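Local coordinates for protein DNA primase (Aquifex aeolicus, PDB 2AU3) that probably acts as a DNA-directed RNA polymerase that synthesises the short RNA primers from which DNA polymerase starts during DNA replication, at residues Ile292-Asp297 against Lys302-Ala307; Val321-Gly326 against Asp330-Glu335. All blocks are in the same frame, centred on the assembly; numbering follows the deposited sequence.

Contact 1: Ile292-Asp297 against Lys302-Ala307; sequences ILYDGD and KAMKSA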
loop_
_atom_site.group_PDB
_atom_site.type_symbol
_atom_site.label_atom_id
_atom_site.label_comp_id
_atom_site.label_asym_id
_atom_site.label_seq_id
_atom_site.Cartn_x
_atom_site.Cartn_y
_atom_site.Cartn_z
ATOM N N ILE A 292 -3.282 15.689 -5.504
ATOM C CA ILE A 292 -2.959 15.580 -4.086
ATOM C C ILE A 292 -4.223 15.965 -3.332
ATOM O O ILE A 292 -4.852 16.991 -3.628
ATOM C CB ILE A 292 -1.801 16.507 -3.667
ATOM C CG1 ILE A 292 -0.641 16.440 -4.634
ATOM C CG2 ILE A 292 -1.320 16.195 -2.221
ATOM C CD1 ILE A 292 0.336 17.571 -4.404
ATOM N N LEU A 293 -4.594 15.120 -2.378
ATOM C CA LEU A 293 -5.848 15.278 -1.677
ATOM C C LEU A 293 -5.624 15.100 -0.216
ATOM O O LEU A 293 -5.748 13.982 0.311
ATOM C CB LEU A 293 -6.854 14.236 -2.189
ATOM C CG LEU A 293 -8.252 14.201 -1.556
ATOM C CD1 LEU A 293 -9.118 15.387 -1.967
ATOM C CD2 LEU A 293 -8.919 12.925 -1.945
ATOM N N TYR A 294 -5.257 16.186 0.455
ATOM C CA TYR A 294 -4.961 16.134 1.865
ATOM C C TYR A 294 -6.141 16.787 2.603
ATOM O O TYR A 294 -7.078 17.275 1.968
ATOM C CB TYR A 294 -3.636 16.854 2.147
ATOM C CG TYR A 294 -2.358 16.080 1.750
ATOM C CD1 TYR A 294 -2.416 14.853 1.070
ATOM C CD2 TYR A 294 -1.102 16.600 2.058
ATOM C CE1 TYR A 294 -1.250 14.173 0.726
ATOM C CE2 TYR A 294 0.063 15.922 1.732
ATOM C CZ TYR A 294 -0.020 14.722 1.051
ATOM O OH TYR A 294 1.142 14.080 0.735
ATOM N N ASP A 295 -6.128 16.748 3.927
ATOM C CA ASP A 295 -7.222 17.326 4.714
ATOM C C ASP A 295 -7.493 18.801 4.373
ATOM O O ASP A 295 -6.574 19.571 4.097
ATOM C CB ASP A 295 -6.928 17.190 6.212
ATOM C CG ASP A 295 -6.949 15.759 6.687
ATOM O OD1 ASP A 295 -7.526 14.890 5.984
ATOM O OD2 ASP A 295 -6.412 15.408 7.772
ATOM N N GLY A 296 -8.759 19.195 4.450
ATOM C CA GLY A 296 -9.154 20.569 4.216
ATOM C C GLY A 296 -8.979 21.418 5.466
ATOM O O GLY A 296 -9.938 21.965 6.013
ATOM N N ASP A 297 -7.746 21.508 5.941
ATOM C CA ASP A 297 -7.432 22.457 6.997
ATOM C C ASP A 297 -6.037 23.025 6.754
ATOM O O ASP A 297 -5.375 22.670 5.770
ATOM C CB ASP A 297 -7.632 21.843 8.398
ATOM C CG ASP A 297 -6.668 20.705 8.708
ATOM O OD1 ASP A 297 -5.763 20.405 7.893
ATOM O OD2 ASP A 297 -6.714 20.080 9.795
ATOM N N LYS A 302 -0.691 23.074 4.276
ATOM C CA LYS A 302 0.762 23.155 4.441
ATOM C C LYS A 302 1.510 21.864 4.047
ATOM O O LYS A 302 2.615 21.930 3.504
ATOM C CB LYS A 302 1.134 23.619 5.860
ATOM C CG LYS A 302 0.828 25.109 6.044
ATOM C CD LYS A 302 1.198 25.622 7.416
ATOM C CE LYS A 302 1.052 27.152 7.435
ATOM N NZ LYS A 302 1.605 27.699 8.666
ATOM N N ALA A 303 0.901 20.703 4.304
ATOM C CA ALA A 303 1.518 19.429 3.918
ATOM C C ALA A 303 1.521 19.225 2.396
ATOM O O ALA A 303 2.474 18.679 1.844
ATOM C CB ALA A 303 0.869 18.243 4.651
ATOM N N MET A 304 0.495 19.732 1.722
ATOM C CA MET A 304 0.428 19.685 0.268
ATOM C C MET A 304 1.531 20.565 -0.310
ATOM O O MET A 304 2.183 20.194 -1.271
ATOM C CB MET A 304 -0.957 20.143 -0.257
ATOM C CG MET A 304 -2.144 19.142 0.030
ATOM S SD MET A 304 -3.646 19.193 -1.057
ATOM C CE MET A 304 -2.973 19.595 -2.325
ATOM N N LYS A 305 1.740 21.730 0.284
ATOM C CA LYS A 305 2.804 22.627 -0.161
ATOM C C LYS A 305 4.207 22.058 0.051
ATOM O O LYS A 305 5.087 22.253 -0.784
ATOM C CB LYS A 305 2.657 24.014 0.486
ATOM C CG LYS A 305 1.441 24.781 -0.066
ATOM C CD LYS A 305 1.030 25.945 0.840
ATOM C CE LYS A 305 -0.425 26.300 0.625
ATOM N NZ LYS A 305 -0.635 27.703 0.159
ATOM N N SER A 306 4.432 21.371 1.167
ATOM C CA SER A 306 5.705 20.666 1.363
ATOM C C SER A 306 5.938 19.525 0.372
ATOM O O SER A 306 7.082 19.218 0.014
ATOM C CB SER A 306 5.816 20.144 2.800
ATOM O OG SER A 306 5.604 21.212 3.712
ATOM N N ALA A 307 4.869 18.862 -0.052
ATOM C CA ALA A 307 5.027 17.665 -0.905
ATOM C C ALA A 307 5.194 18.016 -2.389
ATOM O O ALA A 307 5.828 17.283 -3.152
ATOM C CB ALA A 307 3.836 16.706 -0.702
#

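Contact 2: Val321-Gly326 against Asp330-Glu335; sequences VYLPEG and DEFIKE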
loop_
_atom_site.group_PDB
_atom_site.type_symbol
_atom_site.label_atom_id
_atom_site.label_comp_id
_atom_site.label_asym_id
_atom_site.label_seq_id
_atom_site.Cartn_x
_atom_site.Cartn_y
_atom_site.Cartn_z
ATOM N N VAL A 321 -5.944 19.239 -4.829
ATOM C CA VAL A 321 -7.387 19.127 -4.720
ATOM C C VAL A 321 -7.683 19.678 -3.356
ATOM O O VAL A 321 -7.151 19.183 -2.362
ATOM C CB VAL A 321 -7.866 17.665 -4.814
ATOM C CG1 VAL A 321 -9.415 17.566 -4.762
ATOM C CG2 VAL A 321 -7.323 17.001 -6.112
ATOM N N TYR A 322 -8.499 20.721 -3.339
ATOM C CA TYR A 322 -8.868 21.428 -2.123
ATOM C C TYR A 322 -10.217 20.971 -1.624
ATOM O O TYR A 322 -11.254 21.318 -2.204
ATOM C CB TYR A 322 -8.929 22.933 -2.399
ATOM C CG TYR A 322 -7.598 23.469 -2.872
ATOM C CD1 TYR A 322 -6.511 23.535 -2.006
ATOM C CD2 TYR A 322 -7.405 23.838 -4.200
ATOM C CE1 TYR A 322 -5.246 24.022 -2.453
ATOM C CE2 TYR A 322 -6.159 24.316 -4.651
ATOM C CZ TYR A 322 -5.091 24.397 -3.774
ATOM O OH TYR A 322 -3.858 24.854 -4.226
ATOM N N LEU A 323 -10.192 20.189 -0.561
ATOM C CA LEU A 323 -11.383 19.923 0.238
ATOM C C LEU A 323 -11.824 21.184 0.980
ATOM O O LEU A 323 -10.980 21.992 1.406
ATOM C CB LEU A 323 -11.084 18.829 1.245
ATOM C CG LEU A 323 -10.887 17.435 0.648
ATOM C CD1 LEU A 323 -10.382 16.502 1.725
ATOM C CD2 LEU A 323 -12.196 16.944 0.061
ATOM N N PRO A 324 -13.131 21.343 1.173
ATOM C CA PRO A 324 -13.639 22.482 1.954
ATOM C C PRO A 324 -13.182 22.409 3.415
ATOM O O PRO A 324 -12.922 21.319 3.945
ATOM C CB PRO A 324 -15.159 22.349 1.827
ATOM C CG PRO A 324 -15.391 20.948 1.482
ATOM C CD PRO A 324 -14.222 20.478 0.677
ATOM N N GLU A 325 -13.076 23.583 4.044
ATOM C CA GLU A 325 -12.518 23.711 5.385
ATOM C C GLU A 325 -13.172 22.758 6.317
ATOM O O GLU A 325 -14.394 22.692 6.377
ATOM C CB GLU A 325 -12.696 25.136 5.934
ATOM C CG GLU A 325 -12.095 25.319 7.318
ATOM C CD GLU A 325 -10.575 25.192 7.299
ATOM O OE1 GLU A 325 -9.962 25.554 6.280
ATOM O OE2 GLU A 325 -9.990 24.734 8.303
ATOM N N GLY A 326 -12.353 22.011 7.048
ATOM C CA GLY A 326 -12.867 21.108 8.058
ATOM C C GLY A 326 -13.148 19.681 7.633
ATOM O O GLY A 326 -13.480 18.854 8.489
ATOM N N ASP A 330 -12.752 11.227 4.215
ATOM C CA ASP A 330 -13.793 10.409 4.820
ATOM C C ASP A 330 -15.105 11.205 5.021
ATOM O O ASP A 330 -16.168 10.774 4.579
ATOM C CB ASP A 330 -13.272 9.894 6.162
ATOM C CG ASP A 330 -14.323 9.243 6.975
ATOM O OD1 ASP A 330 -15.127 8.427 6.425
ATOM O OD2 ASP A 330 -14.414 9.478 8.193
ATOM N N GLU A 331 -14.999 12.377 5.654
ATOM C CA GLU A 331 -16.161 13.227 5.952
ATOM C C GLU A 331 -16.767 13.821 4.694
ATOM O O GLU A 331 -17.990 13.941 4.579
ATOM C CB GLU A 331 -15.766 14.347 6.931
ATOM C CG GLU A 331 -15.386 13.848 8.333
ATOM C CD GLU A 331 -16.567 13.302 9.135
ATOM O OE1 GLU A 331 -17.714 13.245 8.605
ATOM O OE2 GLU A 331 -16.345 12.893 10.309
ATOM N N PHE A 332 -15.906 14.223 3.753
ATOM C CA PHE A 332 -16.400 14.681 2.451
ATOM C C PHE A 332 -17.250 13.608 1.755
ATOM O O PHE A 332 -18.373 13.871 1.307
ATOM C CB PHE A 332 -15.271 15.157 1.530
ATOM C CG PHE A 332 -15.781 15.847 0.286
ATOM C CD1 PHE A 332 -15.911 17.224 0.238
ATOM C CD2 PHE A 332 -16.199 15.107 -0.805
ATOM C CE1 PHE A 332 -16.401 17.853 -0.899
ATOM C CE2 PHE A 332 -16.699 15.711 -1.924
ATOM C CZ PHE A 332 -16.794 17.092 -1.988
ATOM N N ILE A 333 -16.722 12.392 1.689
ATOM C CA ILE A 333 -17.468 11.281 1.081
ATOM C C ILE A 333 -18.753 11.009 1.823
ATOM O O ILE A 333 -19.807 10.806 1.186
ATOM C CB ILE A 333 -16.627 9.981 1.044
ATOM C CG1 ILE A 333 -15.522 10.086 -0.004
ATOM C CG2 ILE A 333 -17.536 8.752 0.728
ATOM C CD1 ILE A 333 -14.369 9.046 0.236
ATOM N N LYS A 334 -18.712 11.025 3.163
ATOM C CA LYS A 334 -19.952 10.747 3.910
ATOM C C LYS A 334 -21.062 11.756 3.611
ATOM O O LYS A 334 -22.224 11.375 3.485
ATOM C CB LYS A 334 -19.712 10.623 5.408
ATOM C CG LYS A 334 -19.125 9.229 5.810
ATOM C CD LYS A 334 -19.084 8.981 7.319
ATOM C CE LYS A 334 -18.378 10.081 8.079
ATOM N NZ LYS A 334 -16.894 9.977 7.942
ATOM N N GLU A 335 -20.699 13.035 3.481
ATOM C CA GLU A 335 -21.709 14.095 3.346
ATOM C C GLU A 335 -22.174 14.260 1.903
ATOM O O GLU A 335 -23.366 14.439 1.626
ATOM C CB GLU A 335 -21.197 15.437 3.902
ATOM C CG GLU A 335 -22.194 16.573 3.715
ATOM C CD GLU A 335 -21.901 17.811 4.556
ATOM O OE1 GLU A 335 -20.913 17.814 5.319
ATOM O OE2 GLU A 335 -22.677 18.789 4.448
#

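Contact 1: Ile292-Asp297 against Lys302-Ala307
The phenol ring of Y294 meets M304 and A303 of the helix at a slant, neither flat on nor edge on: its CD2 lies 3.4 Å from M304 CG and 3.6 Å from A303 CB. One face takes I292 CG2 from the same segment, 3.6 Å above the plane and displaced toward the rim, while the hydroxyl ends near a second alanine, with OH 4.0 Å from A307 CB. M304 SD adds an oblique Met-aromatic contact, 5.2 Å from the ring centroid and 40° off the normal. Beyond the sulfur the methionine bends (chi3 32°), which carries its methyl back over the strand, where CE comes within 3.6 Å of I292 CB. I292 and M304 slide past one another in opposite directions, and the contact is held by apolar packing. The backbone N of Y294 is buried here and finds no partner in the model. If Y294 were an alanine, the M304 methylene and A303 methyl would probably lose the surface they rest on, leaving a gap beneath the helix. Following Y294, D295 and, two residues on, D297, predicted magnesium ligands, form the DxD signature of the Toprim fold; D297 also N-caps the following helix through G300 N. The Y294 side chain touches E251, another predicted magnesium ligand, so the packed core adjoins the presumed metal site. Strand 289-293, flanked in parallel by strands 247-249 and 317-321, forms a beta-alpha-beta crossover with helix 298-313 and strand 317-321, and M304 reaches P320 of that second strand.

Contact 2: Val321-Gly326 against Asp330-Glu335
F332 projects from its helix toward the loop and is met by two consecutive residues, L323 and P324, each at its own angle. The leucine crosses the phenylalanine side chain obliquely: CD2 of L323 sits 3.7 Å from CD1 of F332 and extends along the ring base to 3.8 Å from CB of F332. The proline stands at about a right angle to the same side chain. Its CG lies in the plane of the aromatic ring, at the edge, 4.0 Å from F332 CE1, whereas its CD approaches CD1 of F332 obliquely at 3.7 Å. CD1 is therefore shared between a leucine methyl and the proline CD. The torsions account for this meeting: F332 carries CG opposite its backbone N (chi1 -170°), sending the ring out from the helix, and with chi2 at 171° L323 CD1 takes the extended position, which leaves CD2 as the branch turned to the ring. Only 139 Å² is buried in all, and every close approach is between carbons, as expected of a small hydrophobic contact. Further along the loop G326 has a positive phi of 92°, where a side chain would collide with the carbonyl oxygen of E325. The L323 side chain lies about 5 Å from that of D295, a predicted magnesium ligand, so the packing borders the presumed metal site. On the loop side, L323 also rests on L293 of strand 289-293 and on L344 of helix 338-347. Helix 329-336 presses its I333 against L259 of helix 253-261 and L341 of helix 338-347, while D330 forms a salt bridge to R258, so the contact lies where the edge strand 317-321 hands over to the helices flanking the Toprim sheet.

Overall arrangement
Followed from the N terminus, the two contacts come in series, neither nested nor crossed. Contact 1 closes the short link from strand 289-293 into helix 298-313. The chain then returns through strand 317-321, and contact 2 closes the turn that leads into helix 329-336. Although their centres are 13 Å apart, the two meet directly: I292 O and V321 N, 2.8 Å apart, probably form a hydrogen bond between the strands, and G296 O and G326 N, at 2.6 Å, probably another between the loops. Together they tie both loops at the strand ends, with the predicted magnesium-binding aspartates, to helices of the Toprim domain.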